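Aminoglycoside-O-phosphotransferase VIII (PDB 4H05) probably transfers a phosphate from ATP to the 3'-hydroxyl of aminoglycoside antibiotics, using magnesium and a kinase-like fold, and so confers resistance. Local coordinates at residues E93-G97 against T206-D210; Y18-V24 against Y36-G40; E63-W67 against R130-D134. One frame throughout, in Å; residues are numbered along the deposited sequence.

The three contacts run outward from the edge of the five-stranded antiparallel sheet toward the helical part of a kinase-like fold. Contact 2 pairs strands 22-25 and 35-40 at one margin of that sheet and closes first along the chain. Contacts 1 and 3 then alternate, in the order 63-67, 93-97, 130-134, 206-210. The centres of contacts 1 and 2 lie about 16 Å apart, and the two touch where Ala-94 CB packs 4.2 Å from Arg-37 NH2. The centres of contacts 1 and 3 lie about 17 Å apart, those of contacts 2 and 3 about 28 Å. Contacts 1 and 3 thus probably help join the sheet-bearing and helical lobes, between which kinase-like enzymes bind nucleotide.

Contact 1: residues E93-G97 against T206-D210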
ATOM      1  N   GLU A  93      -5.873   9.583  12.549  1.00 23.58           N
ATOM      2  CA  GLU A  93      -6.989  10.387  12.088  1.00 26.77           C
ATOM      3  C   GLU A  93      -7.433   9.830  10.776  1.00 27.21           C
ATOM      4  O   GLU A  93      -6.603   9.378  10.032  1.00 28.50           O
ATOM      5  CB  GLU A  93      -6.544  11.844  11.931  1.00 28.75           C
ATOM      6  CG  GLU A  93      -6.197  12.394  13.308  1.00 30.42           C
ATOM      7  CD  GLU A  93      -5.882  13.881  13.325  1.00 33.45           C
ATOM      8  OE1 GLU A  93      -5.740  14.460  12.237  1.00 33.20           O
ATOM      9  OE2 GLU A  93      -5.761  14.435  14.438  1.00 34.27           O
ATOM     10  N   ALA A  94      -8.740   9.793  10.519  1.00 25.84           N
ATOM     11  CA  ALA A  94      -9.250   9.245   9.295  1.00 28.93           C
ATOM     12  C   ALA A  94      -8.811  10.210   8.201  1.00 28.66           C
ATOM     13  O   ALA A  94      -8.570  11.371   8.522  1.00 27.67           O
ATOM     14  CB  ALA A  94     -10.774   9.154   9.359  1.00 38.90           C
ATOM     15  N   VAL A  95      -8.635   9.715   6.967  1.00 30.24           N
ATOM     16  CA  VAL A  95      -8.311  10.580   5.781  1.00 34.51           C
ATOM     17  C   VAL A  95      -9.621  10.898   5.060  1.00 33.09           C
ATOM     18  O   VAL A  95     -10.338   9.984   4.731  1.00 31.66           O
ATOM     19  CB  VAL A  95      -7.350   9.847   4.768  1.00 34.77           C
ATOM     20  CG1 VAL A  95      -7.003  10.742   3.576  1.00 31.36           C
ATOM     21  CG2 VAL A  95      -6.078   9.411   5.462  1.00 28.78           C
ATOM     22  N   PRO A  96      -9.945  12.183   4.813  1.00 32.55           N
ATOM     23  CA  PRO A  96     -11.244  12.382   4.207  1.00 31.62           C
ATOM     24  C   PRO A  96     -11.217  11.948   2.761  1.00 29.96           C
ATOM     25  O   PRO A  96     -10.190  11.572   2.276  1.00 38.55           O
ATOM     26  CB  PRO A  96     -11.477  13.902   4.310  1.00 33.39           C
ATOM     27  CG  PRO A  96     -10.086  14.469   4.458  1.00 38.12           C
ATOM     28  CD  PRO A  96      -9.311  13.435   5.224  1.00 32.01           C
ATOM     29  N   GLY A  97     -12.379  11.912   2.123  1.00 29.11           N
ATOM     30  CA  GLY A  97     -12.495  11.763   0.723  1.00 29.19           C
ATOM     31  C   GLY A  97     -12.812  10.348   0.308  1.00 33.73           C
ATOM     32  O   GLY A  97     -13.271   9.548   1.112  1.00 36.25           O
ATOM     33  N   THR A 206      -5.921  13.409  -0.885  1.00 28.59           N
ATOM     34  CA  THR A 206      -6.058  13.857   0.488  1.00 26.60           C
ATOM     35  C   THR A 206      -5.232  13.018   1.430  1.00 29.43           C
ATOM     36  O   THR A 206      -4.928  13.495   2.479  1.00 30.25           O
ATOM     37  CB  THR A 206      -7.502  13.806   0.952  1.00 27.62           C
ATOM     38  OG1 THR A 206      -8.057  12.557   0.562  1.00 25.68           O
ATOM     39  CG2 THR A 206      -8.349  14.999   0.316  1.00 25.32           C
ATOM     40  N   GLY A 207      -4.854  11.787   1.091  1.00 28.73           N
ATOM     41  CA  GLY A 207      -4.084  10.985   2.059  1.00 27.10           C
ATOM     42  C   GLY A 207      -3.598   9.691   1.426  1.00 27.36           C
ATOM     43  O   GLY A 207      -4.255   9.111   0.566  1.00 27.94           O
ATOM     44  N   LEU A 208      -2.439   9.212   1.838  1.00 29.53           N
ATOM     45  CA  LEU A 208      -2.040   7.858   1.499  1.00 27.47           C
ATOM     46  C   LEU A 208      -2.142   7.026   2.687  1.00 27.36           C
ATOM     47  O   LEU A 208      -1.632   7.454   3.765  1.00 27.30           O
ATOM     48  CB  LEU A 208      -0.608   7.760   1.223  1.00 31.73           C
ATOM     49  CG  LEU A 208      -0.002   8.364   0.077  1.00 37.13           C
ATOM     50  CD1 LEU A 208       1.398   7.711  -0.085  1.00 36.33           C
ATOM     51  CD2 LEU A 208      -1.011   7.964  -0.973  1.00 39.03           C
ATOM     52  N   ILE A 209      -2.653   5.809   2.504  1.00 25.00           N
ATOM     53  CA  ILE A 209      -2.757   4.854   3.640  1.00 27.89           C
ATOM     54  C   ILE A 209      -1.973   3.582   3.391  1.00 27.96           C
ATOM     55  O   ILE A 209      -1.422   3.392   2.288  1.00 28.42           O
ATOM     56  CB  ILE A 209      -4.228   4.578   4.067  1.00 30.45           C
ATOM     57  CG1 ILE A 209      -5.066   3.986   2.975  1.00 30.07           C
ATOM     58  CG2 ILE A 209      -4.925   5.885   4.496  1.00 32.94           C
ATOM     59  CD1 ILE A 209      -6.457   3.430   3.463  1.00 30.25           C
ATOM     60  N   ASP A 210      -1.869   2.718   4.416  1.00 31.46           N
ATOM     61  CA  ASP A 210      -1.208   1.420   4.288  1.00 29.19           C
ATOM     62  C   ASP A 210       0.265   1.551   3.775  1.00 25.34           C
ATOM     63  O   ASP A 210       0.648   0.851   2.856  1.00 22.06           O
ATOM     64  CB  ASP A 210      -2.004   0.496   3.348  1.00 33.70           C
ATOM     65  CG  ASP A 210      -3.224  -0.161   4.034  1.00 48.98           C
ATOM     66  OD1 ASP A 210      -3.632   0.229   5.179  1.00 56.60           O
ATOM     67  OD2 ASP A 210      -3.771  -1.109   3.418  1.00 61.34           O
TER
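The peptide plane joining Thr-206 to Gly-207 carries the CG1 methyl of Val-95 on one face, and the carbonyl of Pro-96 is met by the Thr-206 hydroxyl from above its own plane. CG1 of Val-95 sits 3.6 Å from Thr-206 C and only 3.3 Å from Gly-207 CA, tighter than ordinary carbon-carbon contact. With no side chain on Gly-207, the methyl can press directly on the main chain. The torsion of Val-95, with CG1 opposite the backbone N (chi1 -179°), sends one branch onto this peptide while CG2 is directed along the strand toward Ile-209. There CG2 of Val-95 meets CG2 of Ile-209 at 3.8 Å, the two side chains crossing at a slant.

Thr-206 supplies the polar link. Its OG1 donates to Pro-96 O over 2.9 Å, standing 40° out of the carbonyl plane and therefore off the lone-pair directions. The hydroxyl gets there because chi1 of 46° sets OG1 between the backbone N and the carbonyl carbon. The Pro-96 ring stays looser, its CG 4.4 Å from Thr-206 CB.

Beyond the two segments, Leu-197 touches Val-95, Thr-206 and Ile-209, and Phe-46 of strand 43-50 also packs on Val-95. Just past Ile-209, Asp-210 forms a salt bridge through OD1 with Lys-48 and touches Asn-195; Asp-210 and Asn-195 are the predicted magnesium ligands. Thr-206 and Gly-207 together face Leu-197 as a classic beta bulge on strand 205-208. A linker that leaves strand 86-93 and lies against the strand leading to the predicted magnesium ligand Asp-210 is consistent with the hinge region of a kinase-like fold, where the chain leaving the sheet packs near the magnesium site.

Contact 2: residues Y18-V24 against Y36-G40; sequences YPGCEWV and YRLRG
Leu-38 and Trp-23 make the dense side of this strand pair, lying side by side and pointing the same way. CG of Leu-38 stands over the indole, 3.8 Å from the centroid of the five-membered ring and 8° off its normal, a CH-pi contact, while CD1 of Leu-38 comes within 3.6 Å of Trp-23 CD2. Farther along the indole, the edge of its six-membered ring points at the face of Tyr-36 in a T-shaped stack, planes 64° apart, with Trp-23 CE3 3.7 Å from Tyr-36 CG. The other branch of Leu-38, CD2, reaches CB of Tyr-18 at 3.7 Å; the phenol of Tyr-18 leads on to a hydrogen bond with Glu-80. Leu-11 and Leu-14 of helix 6-17 also pack on the indole, and Arg-15 makes a cation-pi contact with it.

The backbone is an antiparallel hairpin at the margin of the five-stranded sheet. Glu-22 with Arg-39 and Val-24 with Arg-37 are hydrogen-bonded pairs, and Trp-23 with Leu-38 is the non-hydrogen-bonded pair between them. A type II turn from Tyr-18 to Cys-21, with Gly-20 at positive phi, brings the chain into the first strand.

The other face, of Glu-22, Val-24, Arg-37 and Arg-39, is the solvent side, held by charge and not by interlocked rings; Glu-22 and Arg-39 are exposed. Arg-39 offers NE and NH2 side-on to the same oxygen, Glu-22 OE1, each at 3.1 Å: NE arrives on the anti side, NH2 from above the carboxylate. CG2 of Val-24 covers one guanidinium face, 3.7 Å from Arg-39 CZ. Arg-37 bends away to a salt bridge with Glu-44.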
ATOM      1  N   TYR A  18     -11.302   5.151  23.244  1.00 31.70           N
ATOM      2  CA  TYR A  18     -12.119   5.972  22.314  1.00 30.63           C
ATOM      3  C   TYR A  18     -13.626   5.887  22.697  1.00 32.64           C
ATOM      4  O   TYR A  18     -14.412   5.452  21.932  1.00 31.61           O
ATOM      5  CB  TYR A  18     -11.833   5.527  20.846  1.00 27.26           C
ATOM      6  CG  TYR A  18     -10.379   5.726  20.614  1.00 25.60           C
ATOM      7  CD1 TYR A  18      -9.894   6.984  20.341  1.00 24.12           C
ATOM      8  CD2 TYR A  18      -9.477   4.710  20.843  1.00 25.10           C
ATOM      9  CE1 TYR A  18      -8.547   7.195  20.229  1.00 25.84           C
ATOM     10  CE2 TYR A  18      -8.118   4.920  20.743  1.00 24.84           C
ATOM     11  CZ  TYR A  18      -7.663   6.162  20.455  1.00 24.63           C
ATOM     12  OH  TYR A  18      -6.294   6.425  20.380  1.00 29.76           O
ATOM     13  N   PRO A  19     -14.007   6.364  23.882  1.00 37.56           N
ATOM     14  CA  PRO A  19     -15.382   6.169  24.319  1.00 40.35           C
ATOM     15  C   PRO A  19     -16.272   7.032  23.526  1.00 42.04           C
ATOM     16  O   PRO A  19     -15.856   8.113  23.081  1.00 41.72           O
ATOM     17  CB  PRO A  19     -15.370   6.646  25.778  1.00 48.07           C
ATOM     18  CG  PRO A  19     -14.277   7.676  25.825  1.00 44.87           C
ATOM     19  CD  PRO A  19     -13.220   7.141  24.864  1.00 43.18           C
ATOM     20  N   GLY A  20     -17.490   6.551  23.311  1.00 44.91           N
ATOM     21  CA  GLY A  20     -18.461   7.297  22.532  1.00 44.14           C
ATOM     22  C   GLY A  20     -18.182   7.212  21.050  1.00 51.51           C
ATOM     23  O   GLY A  20     -18.866   7.870  20.260  1.00 55.45           O
ATOM     24  N   CYS A  21     -17.175   6.431  20.648  1.00 41.75           N
ATOM     25  CA  CYS A  21     -16.899   6.281  19.235  1.00 39.83           C
ATOM     26  C   CYS A  21     -17.575   5.004  18.759  1.00 37.28           C
ATOM     27  O   CYS A  21     -17.472   3.940  19.380  1.00 32.02           O
ATOM     28  CB  CYS A  21     -15.395   6.306  18.918  1.00 42.68           C
ATOM     29  SG  CYS A  21     -14.714   7.993  18.927  1.00 44.98           S
ATOM     30  N   GLU A  22     -18.257   5.136  17.634  1.00 31.35           N
ATOM     31  CA  GLU A  22     -18.843   4.018  16.980  1.00 32.64           C
ATOM     32  C   GLU A  22     -17.863   3.346  16.012  1.00 28.48           C
ATOM     33  O   GLU A  22     -17.260   3.975  15.217  1.00 26.06           O
ATOM     34  CB  GLU A  22     -20.086   4.435  16.231  1.00 33.23           C
ATOM     35  CG  GLU A  22     -20.669   3.321  15.355  1.00 31.36           C
ATOM     36  CD  GLU A  22     -22.013   3.738  14.755  1.00 35.89           C
ATOM     37  OE1 GLU A  22     -22.038   4.627  13.854  1.00 31.33           O
ATOM     38  OE2 GLU A  22     -23.032   3.147  15.192  1.00 34.06           O
ATOM     39  N   TRP A  23     -17.785   2.019  16.112  1.00 33.05           N
ATOM     40  CA  TRP A  23     -16.953   1.187  15.292  1.00 31.45           C
ATOM     41  C   TRP A  23     -17.571   0.643  14.052  1.00 30.76           C
ATOM     42  O   TRP A  23     -18.494  -0.116  14.111  1.00 29.73           O
ATOM     43  CB  TRP A  23     -16.477   0.019  16.126  1.00 29.41           C
ATOM     44  CG  TRP A  23     -15.478   0.399  17.179  1.00 30.25           C
ATOM     45  CD1 TRP A  23     -15.646   1.258  18.251  1.00 31.33           C
ATOM     46  CD2 TRP A  23     -14.093  -0.117  17.325  1.00 30.95           C
ATOM     47  NE1 TRP A  23     -14.514   1.307  19.010  1.00 30.43           N
ATOM     48  CE2 TRP A  23     -13.546   0.530  18.503  1.00 29.32           C
ATOM     49  CE3 TRP A  23     -13.312  -1.027  16.623  1.00 29.31           C
ATOM     50  CZ2 TRP A  23     -12.292   0.274  18.954  1.00 30.41           C
ATOM     51  CZ3 TRP A  23     -12.015  -1.255  17.067  1.00 31.82           C
ATOM     52  CH2 TRP A  23     -11.517  -0.606  18.210  1.00 31.79           C
ATOM     53  N   VAL A  24     -16.957   0.909  12.907  1.00 33.23           N
ATOM     54  CA  VAL A  24     -17.409   0.380  11.647  1.00 32.98           C
ATOM     55  C   VAL A  24     -16.356  -0.563  11.079  1.00 42.23           C
ATOM     56  O   VAL A  24     -15.164  -0.220  10.982  1.00 41.81           O
ATOM     57  CB  VAL A  24     -17.620   1.488  10.679  1.00 33.35           C
ATOM     58  CG1 VAL A  24     -18.258   0.960   9.404  1.00 31.30           C
ATOM     59  CG2 VAL A  24     -18.482   2.555  11.351  1.00 33.30           C
ATOM     60  N   TYR A  36     -10.808  -0.765  10.974  1.00 28.02           N
ATOM     61  CA  TYR A  36     -12.040  -0.126  11.392  1.00 29.64           C
ATOM     62  C   TYR A  36     -11.991   1.383  11.214  1.00 31.10           C
ATOM     63  O   TYR A  36     -10.908   1.988  11.297  1.00 31.83           O
ATOM     64  CB  TYR A  36     -12.338  -0.437  12.877  1.00 32.77           C
ATOM     65  CG  TYR A  36     -12.251  -1.898  13.238  1.00 30.21           C
ATOM     66  CD1 TYR A  36     -13.367  -2.684  13.236  1.00 31.51           C
ATOM     67  CD2 TYR A  36     -11.044  -2.462  13.600  1.00 33.50           C
ATOM     68  CE1 TYR A  36     -13.303  -4.029  13.543  1.00 34.39           C
ATOM     69  CE2 TYR A  36     -10.966  -3.797  13.944  1.00 41.45           C
ATOM     70  CZ  TYR A  36     -12.110  -4.579  13.892  1.00 38.67           C
ATOM     71  OH  TYR A  36     -12.040  -5.892  14.224  1.00 50.70           O
ATOM     72  N   ARG A  37     -13.164   1.953  10.979  1.00 30.51           N
ATOM     73  CA  ARG A  37     -13.464   3.362  11.022  1.00 30.45           C
ATOM     74  C   ARG A  37     -14.249   3.660  12.290  1.00 31.45           C
ATOM     75  O   ARG A  37     -15.318   3.034  12.544  1.00 30.37           O
ATOM     76  CB  ARG A  37     -14.288   3.719   9.824  1.00 36.19           C
ATOM     77  CG  ARG A  37     -14.686   5.188   9.742  1.00 50.08           C
ATOM     78  CD  ARG A  37     -15.624   5.408   8.540  1.00 60.16           C
ATOM     79  NE  ARG A  37     -14.855   5.300   7.294  1.00 64.47           N
ATOM     80  CZ  ARG A  37     -14.142   6.296   6.745  1.00 68.78           C
ATOM     81  NH1 ARG A  37     -13.479   6.089   5.612  1.00 58.09           N
ATOM     82  NH2 ARG A  37     -14.081   7.503   7.320  1.00 65.91           N
ATOM     83  N   LEU A  38     -13.689   4.526  13.133  1.00 28.31           N
ATOM     84  CA  LEU A  38     -14.305   4.897  14.412  1.00 29.15           C
ATOM     85  C   LEU A  38     -14.786   6.285  14.257  1.00 30.61           C
ATOM     86  O   LEU A  38     -14.025   7.152  13.879  1.00 34.87           O
ATOM     87  CB  LEU A  38     -13.343   4.918  15.575  1.00 26.13           C
ATOM     88  CG  LEU A  38     -13.123   3.667  16.376  1.00 27.15           C
ATOM     89  CD1 LEU A  38     -12.717   2.554  15.345  1.00 26.65           C
ATOM     90  CD2 LEU A  38     -12.095   3.963  17.500  1.00 22.31           C
ATOM     91  N   ARG A  39     -16.027   6.525  14.633  1.00 30.21           N
ATOM     92  CA  ARG A  39     -16.623   7.826  14.409  1.00 32.39           C
ATOM     93  C   ARG A  39     -17.563   8.255  15.502  1.00 31.55           C
ATOM     94  O   ARG A  39     -18.336   7.446  16.007  1.00 26.46           O
ATOM     95  CB  ARG A  39     -17.382   7.800  13.109  1.00 34.43           C
ATOM     96  CG  ARG A  39     -18.455   6.746  13.039  1.00 35.83           C
ATOM     97  CD  ARG A  39     -19.132   6.777  11.678  1.00 36.22           C
ATOM     98  NE  ARG A  39     -20.316   5.917  11.684  1.00 38.49           N
ATOM     99  CZ  ARG A  39     -20.860   5.342  10.612  1.00 38.67           C
ATOM    100  NH1 ARG A  39     -20.306   5.508   9.400  1.00 36.04           N
ATOM    101  NH2 ARG A  39     -21.978   4.608  10.746  1.00 33.38           N
ATOM    102  N   GLY A  40     -17.525   9.539  15.818  1.00 34.38           N
ATOM    103  CA  GLY A  40     -18.271  10.105  16.948  1.00 37.87           C
ATOM    104  C   GLY A  40     -17.928  11.573  17.051  1.00 40.32           C
ATOM    105  O   GLY A  40     -16.749  11.957  16.939  1.00 37.42           O
TER

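Contact 3: residues E63-W67 against R130-D134; sequences ERLVW and RCPFD
Glu-63 meets Phe-133 first, and lightly: its CB lies 4.0 Å from CE1 of the ring, and its carbonyl oxygen approaches CZ of the same ring obliquely while serving the helix as acceptor for Trp-67 N.

Arg-64, one step on, meets Phe-133 at two places, CG and the guanidinium. CG sits almost squarely above the ring, 3.6 Å from its centroid, in a CH-pi contact. Extended from there to NE, the arginine carries its guanidinium past the ring, tilted 34° to it, so that CD1 of Phe-133 lies over the centre of one guanidinium face, 3.5 Å from NH1 of Arg-64. Two hydrogen bonds outside the contact fix the group: NE to Val-214 O and NH1 to Gly-60 O. On the opposite face of Phe-133 lies CB of the preceding residue, Pro-132, so the ring is sandwiched.

At Trp-67, a turn of helix later, CG opposite the backbone N (chi1 174°) swings the indole toward residues 130-133. Pro-132 CD packs over one face, 3.4 Å from Trp-67 NE1. Phe-133 points its edge at the indole in an offset edge-to-face pair, planes 80° apart. Farther out on the indole, Cys-131 SG comes obliquely to the six-membered ring, 3.7 Å from Trp-67 CH2, as a sulfur-aromatic contact. The same sulfur accepts a 3.4 Å hydrogen bond from Phe-133 N that is nearly straight, bracing the bend that presents Pro-132 and Phe-133.

With no hydrogen bond joining the two segments, helix 54-71 adheres to the loop before helix 137-150 through dispersion, CH-pi and sulfur contacts, while the Arg-64 guanidinium keeps its charge and spends its polar bonds on other parts of the chain.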
ATOM      1  N   GLU A  63       5.985   4.636  12.270  1.00 23.47           N
ATOM      2  CA  GLU A  63       7.262   5.327  12.026  1.00 25.16           C
ATOM      3  C   GLU A  63       7.284   5.877  10.663  1.00 24.72           C
ATOM      4  O   GLU A  63       7.717   6.977  10.482  1.00 23.02           O
ATOM      5  CB  GLU A  63       8.440   4.344  12.090  1.00 28.54           C
ATOM      6  CG  GLU A  63       8.758   4.030  13.528  1.00 30.62           C
ATOM      7  CD  GLU A  63       9.887   3.032  13.731  1.00 29.29           C
ATOM      8  OE1 GLU A  63      10.293   2.354  12.777  1.00 26.43           O
ATOM      9  OE2 GLU A  63      10.389   3.022  14.883  1.00 29.84           O
ATOM     10  N   ARG A  64       6.745   5.106   9.709  1.00 24.29           N
ATOM     11  CA  ARG A  64       6.724   5.550   8.327  1.00 26.01           C
ATOM     12  C   ARG A  64       5.793   6.690   8.112  1.00 23.63           C
ATOM     13  O   ARG A  64       6.076   7.664   7.348  1.00 25.20           O
ATOM     14  CB  ARG A  64       6.393   4.405   7.374  1.00 26.11           C
ATOM     15  CG  ARG A  64       7.574   3.456   7.227  1.00 29.04           C
ATOM     16  CD  ARG A  64       7.244   2.084   6.706  1.00 26.20           C
ATOM     17  NE  ARG A  64       8.420   1.255   6.458  1.00 25.88           N
ATOM     18  CZ  ARG A  64       9.188   0.767   7.435  1.00 27.54           C
ATOM     19  NH1 ARG A  64       8.967   1.058   8.712  1.00 26.65           N
ATOM     20  NH2 ARG A  64      10.218   0.013   7.135  1.00 26.06           N
ATOM     21  N   LEU A  65       4.640   6.559   8.719  1.00 23.09           N
ATOM     22  CA  LEU A  65       3.608   7.615   8.606  1.00 23.33           C
ATOM     23  C   LEU A  65       4.067   9.029   9.110  1.00 23.09           C
ATOM     24  O   LEU A  65       3.710  10.134   8.553  1.00 23.97           O
ATOM     25  CB  LEU A  65       2.376   7.120   9.382  1.00 22.19           C
ATOM     26  CG  LEU A  65       0.997   6.764   8.797  1.00 21.31           C
ATOM     27  CD1 LEU A  65       0.802   6.463   7.392  1.00 20.47           C
ATOM     28  CD2 LEU A  65       0.286   5.685   9.572  1.00 22.54           C
ATOM     29  N   VAL A  66       4.755   9.016  10.223  1.00 21.56           N
ATOM     30  CA  VAL A  66       5.256  10.206  10.874  1.00 20.14           C
ATOM     31  C   VAL A  66       6.329  10.825  10.028  1.00 21.30           C
ATOM     32  O   VAL A  66       6.419  12.043   9.887  1.00 21.01           O
ATOM     33  CB  VAL A  66       5.862   9.795  12.267  1.00 24.20           C
ATOM     34  CG1 VAL A  66       6.687  10.909  12.818  1.00 23.47           C
ATOM     35  CG2 VAL A  66       4.788   9.394  13.318  1.00 21.30           C
ATOM     36  N   TRP A  67       7.201   9.980   9.460  1.00 22.76           N
ATOM     37  CA  TRP A  67       8.242  10.531   8.632  1.00 24.49           C
ATOM     38  C   TRP A  67       7.681  11.097   7.353  1.00 25.80           C
ATOM     39  O   TRP A  67       8.004  12.233   6.977  1.00 26.80           O
ATOM     40  CB  TRP A  67       9.318   9.516   8.387  1.00 24.59           C
ATOM     41  CG  TRP A  67      10.338   9.960   7.450  1.00 21.30           C
ATOM     42  CD1 TRP A  67      11.467  10.727   7.733  1.00 23.71           C
ATOM     43  CD2 TRP A  67      10.373   9.719   6.020  1.00 23.36           C
ATOM     44  NE1 TRP A  67      12.223  10.900   6.627  1.00 22.92           N
ATOM     45  CE2 TRP A  67      11.607  10.365   5.536  1.00 26.06           C
ATOM     46  CE3 TRP A  67       9.551   9.062   5.123  1.00 24.22           C
ATOM     47  CZ2 TRP A  67      11.977  10.356   4.193  1.00 26.21           C
ATOM     48  CZ3 TRP A  67       9.950   9.009   3.786  1.00 28.45           C
ATOM     49  CH2 TRP A  67      11.134   9.679   3.321  1.00 26.28           C
ATOM     50  N   ARG A 130      17.640  10.560   2.184  1.00 32.19           N
ATOM     51  CA  ARG A 130      17.061  11.045   3.424  1.00 33.21           C
ATOM     52  C   ARG A 130      16.175   9.981   4.077  1.00 31.77           C
ATOM     53  O   ARG A 130      15.820  10.104   5.228  1.00 30.64           O
ATOM     54  CB  ARG A 130      16.199  12.303   3.266  1.00 43.34           C
ATOM     55  CG  ARG A 130      16.755  13.481   2.456  1.00 49.39           C
ATOM     56  CD  ARG A 130      18.281  13.530   2.443  1.00 56.37           C
ATOM     57  NE  ARG A 130      18.709  14.861   2.835  1.00 65.69           N
ATOM     58  CZ  ARG A 130      18.646  15.931   2.060  1.00 62.48           C
ATOM     59  NH1 ARG A 130      18.214  15.846   0.790  1.00 66.12           N
ATOM     60  NH2 ARG A 130      19.039  17.080   2.567  1.00 62.76           N
ATOM     61  N   CYS A 131      15.836   8.916   3.374  1.00 31.40           N
ATOM     62  CA  CYS A 131      14.721   8.100   3.820  1.00 28.20           C
ATOM     63  C   CYS A 131      15.265   7.088   4.783  1.00 27.53           C
ATOM     64  O   CYS A 131      16.188   6.398   4.461  1.00 23.42           O
ATOM     65  CB  CYS A 131      14.088   7.375   2.632  1.00 27.66           C
ATOM     66  SG  CYS A 131      12.727   6.323   3.178  1.00 27.90           S
ATOM     67  N   PRO A 132      14.688   6.972   5.975  1.00 27.70           N
ATOM     68  CA  PRO A 132      15.266   5.908   6.818  1.00 28.94           C
ATOM     69  C   PRO A 132      14.902   4.472   6.463  1.00 27.39           C
ATOM     70  O   PRO A 132      15.379   3.558   7.099  1.00 26.29           O
ATOM     71  CB  PRO A 132      14.731   6.203   8.241  1.00 27.61           C
ATOM     72  CG  PRO A 132      13.995   7.489   8.152  1.00 30.00           C
ATOM     73  CD  PRO A 132      13.878   7.935   6.714  1.00 27.53           C
ATOM     74  N   PHE A 133      13.998   4.250   5.536  1.00 26.22           N
ATOM     75  CA  PHE A 133      13.404   2.923   5.507  1.00 25.65           C
ATOM     76  C   PHE A 133      13.924   2.313   4.258  1.00 25.01           C
ATOM     77  O   PHE A 133      13.974   2.982   3.278  1.00 25.20           O
ATOM     78  CB  PHE A 133      11.886   3.003   5.529  1.00 22.67           C
ATOM     79  CG  PHE A 133      11.363   3.808   6.673  1.00 21.00           C
ATOM     80  CD1 PHE A 133      11.461   3.326   7.971  1.00 20.59           C
ATOM     81  CD2 PHE A 133      10.876   5.085   6.460  1.00 19.85           C
ATOM     82  CE1 PHE A 133      11.052   4.085   9.020  1.00 21.35           C
ATOM     83  CE2 PHE A 133      10.503   5.878   7.501  1.00 19.01           C
ATOM     84  CZ  PHE A 133      10.583   5.389   8.784  1.00 23.23           C
ATOM     85  N   ASP A 134      14.228   1.031   4.297  1.00 24.38           N
ATOM     86  CA  ASP A 134      14.775   0.308   3.181  1.00 25.79           C
ATOM     87  C   ASP A 134      13.722  -0.751   2.787  1.00 27.96           C
ATOM     88  O   ASP A 134      13.404  -1.622   3.575  1.00 24.41           O
ATOM     89  CB  ASP A 134      16.049  -0.452   3.713  1.00 26.81           C
ATOM     90  CG  ASP A 134      16.906  -1.035   2.627  1.00 27.31           C
ATOM     91  OD1 ASP A 134      16.606  -0.920   1.428  1.00 30.31           O
ATOM     92  OD2 ASP A 134      17.927  -1.637   2.987  1.00 34.02           O
TER